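Local coordinates for RING finger protein unkempt homolog (Mus musculus, PDB 5ELH) that binds RNA sequence-specifically through clustered CCCH zinc fingers and represses translation, shaping the early morphology of cortical neurons during embryonic development, at residues T31-H36 and G115-F120; A119-H122 and D126-S129. One frame throughout, in Å; residues are numbered along the deposited sequence.

Interaction 1: residues T31-H36 and G115-F120; sequences TCFHWH and GLHCAF. With ZN (zinc ion), chain D; ZN (zinc ion), chain F.
Two CCCH zinc fingers of one RNA-binding cluster meet where H117 reaches across to the backbone of T31, H117 and T31 each standing next to a zinc-binding cysteine. NE2 of H117 donates to O of T31 at 2.7 Å, a fairly straight bond (N-H...O angle 160°). The oxygen lies close to the plane of the imidazole, at its edge, whereas the donor nitrogen sits above the carbonyl plane of T31, 53° out of it. With chi1 at -63°, the H117 ring turns out from the type I turn G115-C118 toward the other finger. L116 CD1 sits 3.7 Å above one face of the H117 ring, over its centre. F33 makes only a loose contact, H117 CE1 lying 4.2 Å from its CD1 at the edge of the phenyl ring, near its plane. ND1 of H117 is hydrogen-bonded to the hydroxyl of Y7, so both ring nitrogens are engaged and the ring's rotation is fixed. The two neighbouring cysteines each hold a zinc: C32 with C16, C24 and H36, C118 with C101, C111 and H122. The contact joins a loop following helix 3-10, which supplies Y7, to one following helix 87-90, where Y91 is hydrogen-bonded to O of H117.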
loop_
_atom_site.group_PDB
_atom_site.type_symbol
_atom_site.label_atom_id
_atom_site.label_comp_id
_atom_site.label_asym_id
_atom_site.label_seq_id
_atom_site.Cartn_x
_atom_site.Cartn_y
_atom_site.Cartn_z
ATOM N N THR A 31 -10.567 -11.745 11.281
ATOM C CA THR A 31 -9.160 -11.784 10.886
ATOM C C THR A 31 -8.873 -10.850 9.719
ATOM O O THR A 31 -7.816 -10.945 9.091
ATOM C CB THR A 31 -8.747 -13.188 10.424
ATOM O OG1 THR A 31 -9.443 -13.514 9.213
ATOM C CG2 THR A 31 -9.047 -14.223 11.498
ATOM N N CYS A 32 -9.812 -9.964 9.407
ATOM C CA CYS A 32 -9.672 -9.149 8.212
ATOM C C CYS A 32 -8.616 -8.078 8.415
ATOM O O CYS A 32 -8.435 -7.545 9.509
ATOM C CB CYS A 32 -10.996 -8.496 7.802
ATOM S SG CYS A 32 -10.938 -7.798 6.118
ATOM N N PHE A 33 -7.931 -7.764 7.326
ATOM C CA PHE A 33 -6.897 -6.744 7.331
ATOM C C PHE A 33 -7.500 -5.334 7.302
ATOM O O PHE A 33 -6.829 -4.352 7.621
ATOM C CB PHE A 33 -5.999 -6.947 6.116
ATOM C CG PHE A 33 -4.707 -6.217 6.204
ATOM C CD1 PHE A 33 -3.653 -6.744 6.926
ATOM C CD2 PHE A 33 -4.546 -4.996 5.578
ATOM C CE1 PHE A 33 -2.457 -6.066 7.017
ATOM C CE2 PHE A 33 -3.355 -4.319 5.664
ATOM C CZ PHE A 33 -2.311 -4.853 6.385
ATOM N N HIS A 34 -8.770 -5.249 6.926
ATOM C CA HIS A 34 -9.440 -3.970 6.729
ATOM C C HIS A 34 -10.475 -3.756 7.818
ATOM O O HIS A 34 -10.867 -4.710 8.482
ATOM C CB HIS A 34 -10.091 -3.970 5.355
ATOM C CG HIS A 34 -9.132 -4.265 4.250
ATOM N ND1 HIS A 34 -8.089 -3.423 3.928
ATOM C CD2 HIS A 34 -9.033 -5.324 3.413
ATOM C CE1 HIS A 34 -7.401 -3.942 2.928
ATOM N NE2 HIS A 34 -7.953 -5.096 2.597
ATOM N N TRP A 35 -10.912 -2.516 8.031
ATOM C CA TRP A 35 -11.929 -2.284 9.044
ATOM C C TRP A 35 -13.323 -2.586 8.500
ATOM O O TRP A 35 -13.602 -2.408 7.312
ATOM C CB TRP A 35 -11.843 -0.889 9.691
ATOM C CG TRP A 35 -12.064 0.318 8.831
ATOM C CD1 TRP A 35 -11.108 1.118 8.288
ATOM C CD2 TRP A 35 -13.324 0.897 8.470
ATOM N NE1 TRP A 35 -11.688 2.153 7.598
ATOM C CE2 TRP A 35 -13.051 2.039 7.692
ATOM C CE3 TRP A 35 -14.657 0.551 8.717
ATOM C CZ2 TRP A 35 -14.059 2.842 7.158
ATOM C CZ3 TRP A 35 -15.659 1.346 8.184
ATOM C CH2 TRP A 35 -15.351 2.482 7.414
ATOM N N HIS A 36 -14.173 -3.074 9.391
ATOM C CA HIS A 36 -15.550 -3.392 9.052
ATOM C C HIS A 36 -16.481 -2.337 9.667
ATOM O O HIS A 36 -17.417 -1.876 9.024
ATOM C CB HIS A 36 -15.904 -4.803 9.543
ATOM C CG HIS A 36 -15.260 -5.908 8.753
ATOM N ND1 HIS A 36 -15.534 -7.239 8.986
ATOM C CD2 HIS A 36 -14.366 -5.884 7.738
ATOM C CE1 HIS A 36 -14.839 -7.986 8.149
ATOM N NE2 HIS A 36 -14.124 -7.193 7.377
ATOM N N GLY A 115 -3.298 -14.494 16.510
ATOM C CA GLY A 115 -3.126 -14.958 15.148
ATOM C C GLY A 115 -2.011 -14.234 14.422
ATOM O O GLY A 115 -1.066 -13.738 15.038
ATOM N N LEU A 116 -2.130 -14.162 13.102
ATOM C CA LEU A 116 -1.075 -13.583 12.270
ATOM C C LEU A 116 -0.944 -12.075 12.434
ATOM O O LEU A 116 0.090 -11.505 12.084
ATOM C CB LEU A 116 -1.286 -13.909 10.785
ATOM C CG LEU A 116 -2.616 -14.507 10.307
ATOM C CD1 LEU A 116 -3.787 -13.543 10.485
ATOM C CD2 LEU A 116 -2.488 -14.932 8.848
ATOM N N HIS A 117 -1.977 -11.429 12.964
ATOM C CA HIS A 117 -1.965 -9.973 13.070
ATOM C C HIS A 117 -1.300 -9.461 14.345
ATOM O O HIS A 117 -1.205 -8.254 14.535
ATOM C CB HIS A 117 -3.383 -9.401 12.977
ATOM C CG HIS A 117 -4.055 -9.668 11.666
ATOM N ND1 HIS A 117 -3.364 -9.735 10.475
ATOM C CD2 HIS A 117 -5.353 -9.902 11.362
ATOM C CE1 HIS A 117 -4.207 -9.990 9.493
ATOM N NE2 HIS A 117 -5.420 -10.101 10.004
ATOM N N CYS A 118 -0.838 -10.368 15.202
ATOM C CA CYS A 118 -0.295 -9.986 16.500
ATOM C C CYS A 118 0.714 -8.843 16.372
ATOM O O CYS A 118 1.546 -8.835 15.469
ATOM C CB CYS A 118 0.370 -11.173 17.181
ATOM S SG CYS A 118 1.036 -10.726 18.793
ATOM N N ALA A 119 0.617 -7.880 17.281
ATOM C CA ALA A 119 1.417 -6.661 17.213
ATOM C C ALA A 119 2.725 -6.767 17.997
ATOM O O ALA A 119 3.525 -5.833 18.006
ATOM C CB ALA A 119 0.594 -5.457 17.704
ATOM N N PHE A 120 2.941 -7.905 18.649
ATOM C CA PHE A 120 4.209 -8.157 19.330
ATOM C C PHE A 120 5.058 -9.079 18.466
ATOM O O PHE A 120 4.536 -9.784 17.594
ATOM C CB PHE A 120 3.977 -8.779 20.712
ATOM C CG PHE A 120 3.465 -7.804 21.742
ATOM C CD1 PHE A 120 2.119 -7.476 21.798
ATOM C CD2 PHE A 120 4.330 -7.219 22.653
ATOM C CE1 PHE A 120 1.646 -6.589 22.743
ATOM C CE2 PHE A 120 3.862 -6.326 23.599
ATOM C CZ PHE A 120 2.518 -6.012 23.643
HETATM ZN ZN ZN D . -13.255 -7.834 5.647
HETATM ZN ZN ZN F . 1.497 -12.752 19.896
#

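Interaction 2: residues A119-H122 and D126-S129; sequences AFAH and DLRS. With ZN (zinc ion), chain F.
Of the flat groups here, the imidazole of H122 holds zinc while the carboxylate of D126 takes the same residue's amide. Zinc lies near the plane of the H122 ring, 2.1 Å from NE2, completing a site with C101, C111 and C118, while ND1 makes a weak hydrogen bond to T105. This is the histidine end of a CCCH zinc finger, where the chain leaves the last zinc ligand. H122 N points at OD2 of D126 over 3.3 Å, a weak but nearly straight bond (N-H...O angle 163°). With chi1 at -166° the carboxylate swings away from the D126 amide and across the short loop, where OD2 also lies 3.6 Å from A121 CA. Beside this polar pair, A121 CB packs against CD2 of L127 at 3.5 Å, a small apolar patch. D126 has further partners, K97 in a salt bridge through OD2 and H4 through OD1. Replacing D126 by an alanine removes the carboxylate, which is likely to cost the H122 amide its acceptor, K97 its charge partner and H4 its hydrogen bond. With one oxygen shared between an amide and a lysine, the carboxylate is likely to remain ionised, and it ties the backbone of a zinc ligand to the chain just beyond it.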
loop_
_atom_site.group_PDB
_atom_site.type_symbol
_atom_site.label_atom_id
_atom_site.label_comp_id
_atom_site.label_asym_id
_atom_site.label_seq_id
_atom_site.Cartn_x
_atom_site.Cartn_y
_atom_site.Cartn_z
ATOM N N ALA A 119 0.617 -7.880 17.281
ATOM C CA ALA A 119 1.417 -6.661 17.213
ATOM C C ALA A 119 2.725 -6.767 17.997
ATOM O O ALA A 119 3.525 -5.833 18.006
ATOM C CB ALA A 119 0.594 -5.457 17.704
ATOM N N PHE A 120 2.941 -7.905 18.649
ATOM C CA PHE A 120 4.209 -8.157 19.330
ATOM C C PHE A 120 5.058 -9.079 18.466
ATOM O O PHE A 120 4.536 -9.784 17.594
ATOM C CB PHE A 120 3.977 -8.779 20.712
ATOM C CG PHE A 120 3.465 -7.804 21.742
ATOM C CD1 PHE A 120 2.119 -7.476 21.798
ATOM C CD2 PHE A 120 4.330 -7.219 22.653
ATOM C CE1 PHE A 120 1.646 -6.589 22.743
ATOM C CE2 PHE A 120 3.862 -6.326 23.599
ATOM C CZ PHE A 120 2.518 -6.012 23.643
ATOM N N ALA A 121 6.367 -9.073 18.709
ATOM C CA ALA A 121 7.286 -9.919 17.955
ATOM C C ALA A 121 7.321 -11.330 18.512
ATOM O O ALA A 121 7.390 -11.538 19.723
ATOM C CB ALA A 121 8.674 -9.328 17.966
ATOM N N HIS A 122 7.267 -12.301 17.612
ATOM C CA HIS A 122 7.459 -13.693 17.975
ATOM C C HIS A 122 8.807 -14.117 17.433
ATOM O O HIS A 122 8.939 -14.437 16.255
ATOM C CB HIS A 122 6.318 -14.547 17.426
ATOM C CG HIS A 122 5.000 -14.249 18.067
ATOM N ND1 HIS A 122 4.438 -15.065 19.025
ATOM C CD2 HIS A 122 4.154 -13.201 17.922
ATOM C CE1 HIS A 122 3.291 -14.545 19.424
ATOM N NE2 HIS A 122 3.100 -13.409 18.777
ATOM N N ASP A 126 11.926 -11.069 14.570
ATOM C CA ASP A 126 10.702 -10.369 14.205
ATOM C C ASP A 126 10.642 -9.004 14.873
ATOM O O ASP A 126 9.675 -8.276 14.698
ATOM C CB ASP A 126 9.485 -11.211 14.613
ATOM C CG ASP A 126 8.184 -10.743 13.974
ATOM O OD1 ASP A 126 8.212 -10.137 12.880
ATOM O OD2 ASP A 126 7.114 -11.000 14.568
ATOM N N LEU A 127 11.677 -8.652 15.637
ATOM C CA LEU A 127 11.703 -7.359 16.326
ATOM C C LEU A 127 12.066 -6.226 15.380
ATOM O O LEU A 127 12.803 -6.422 14.418
ATOM C CB LEU A 127 12.720 -7.378 17.464
ATOM C CG LEU A 127 12.355 -8.203 18.693
ATOM C CD1 LEU A 127 13.593 -8.457 19.545
ATOM C CD2 LEU A 127 11.281 -7.494 19.500
ATOM N N ARG A 128 11.528 -5.044 15.647
ATOM C CA ARG A 128 12.031 -3.827 15.031
ATOM C C ARG A 128 12.381 -2.845 16.131
ATOM O O ARG A 128 11.887 -2.952 17.254
ATOM C CB ARG A 128 11.003 -3.210 14.076
ATOM C CG ARG A 128 9.656 -2.931 14.698
ATOM C CD ARG A 128 8.676 -2.415 13.657
ATOM N NE ARG A 128 8.897 -1.004 13.361
ATOM C CZ ARG A 128 8.414 0.011 14.078
ATOM N NH1 ARG A 128 7.673 -0.204 15.155
ATOM N NH2 ARG A 128 8.695 1.255 13.722
ATOM N N SER A 129 13.249 -1.893 15.809
ATOM C CA SER A 129 13.587 -0.845 16.747
ATOM C C SER A 129 12.434 0.139 16.755
ATOM O O SER A 129 11.809 0.374 15.720
ATOM C CB SER A 129 14.870 -0.146 16.320
ATOM O OG SER A 129 15.922 -1.083 16.158
HETATM ZN ZN ZN F . 1.497 -12.752 19.896
#

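How the interactions relate
From the N terminus, the chain first builds the zinc site to which 31-36 contributes, then runs through the middle finger, with its own zinc on C61, C71, C77 and H81, and past helix 87-90 before interaction 1 closes this long loop at 115-120. Interaction 2 begins on the residues where interaction 1 ends, A119 and F120 belonging to both, and closes a tight loop of three residues between H122 and D126. The two loops thus follow one another and neither nests nor crosses. One contact joins separate fingers; the other is internal to the third finger of this construct. The two share one zinc, held by C118 from one and H122 from the other.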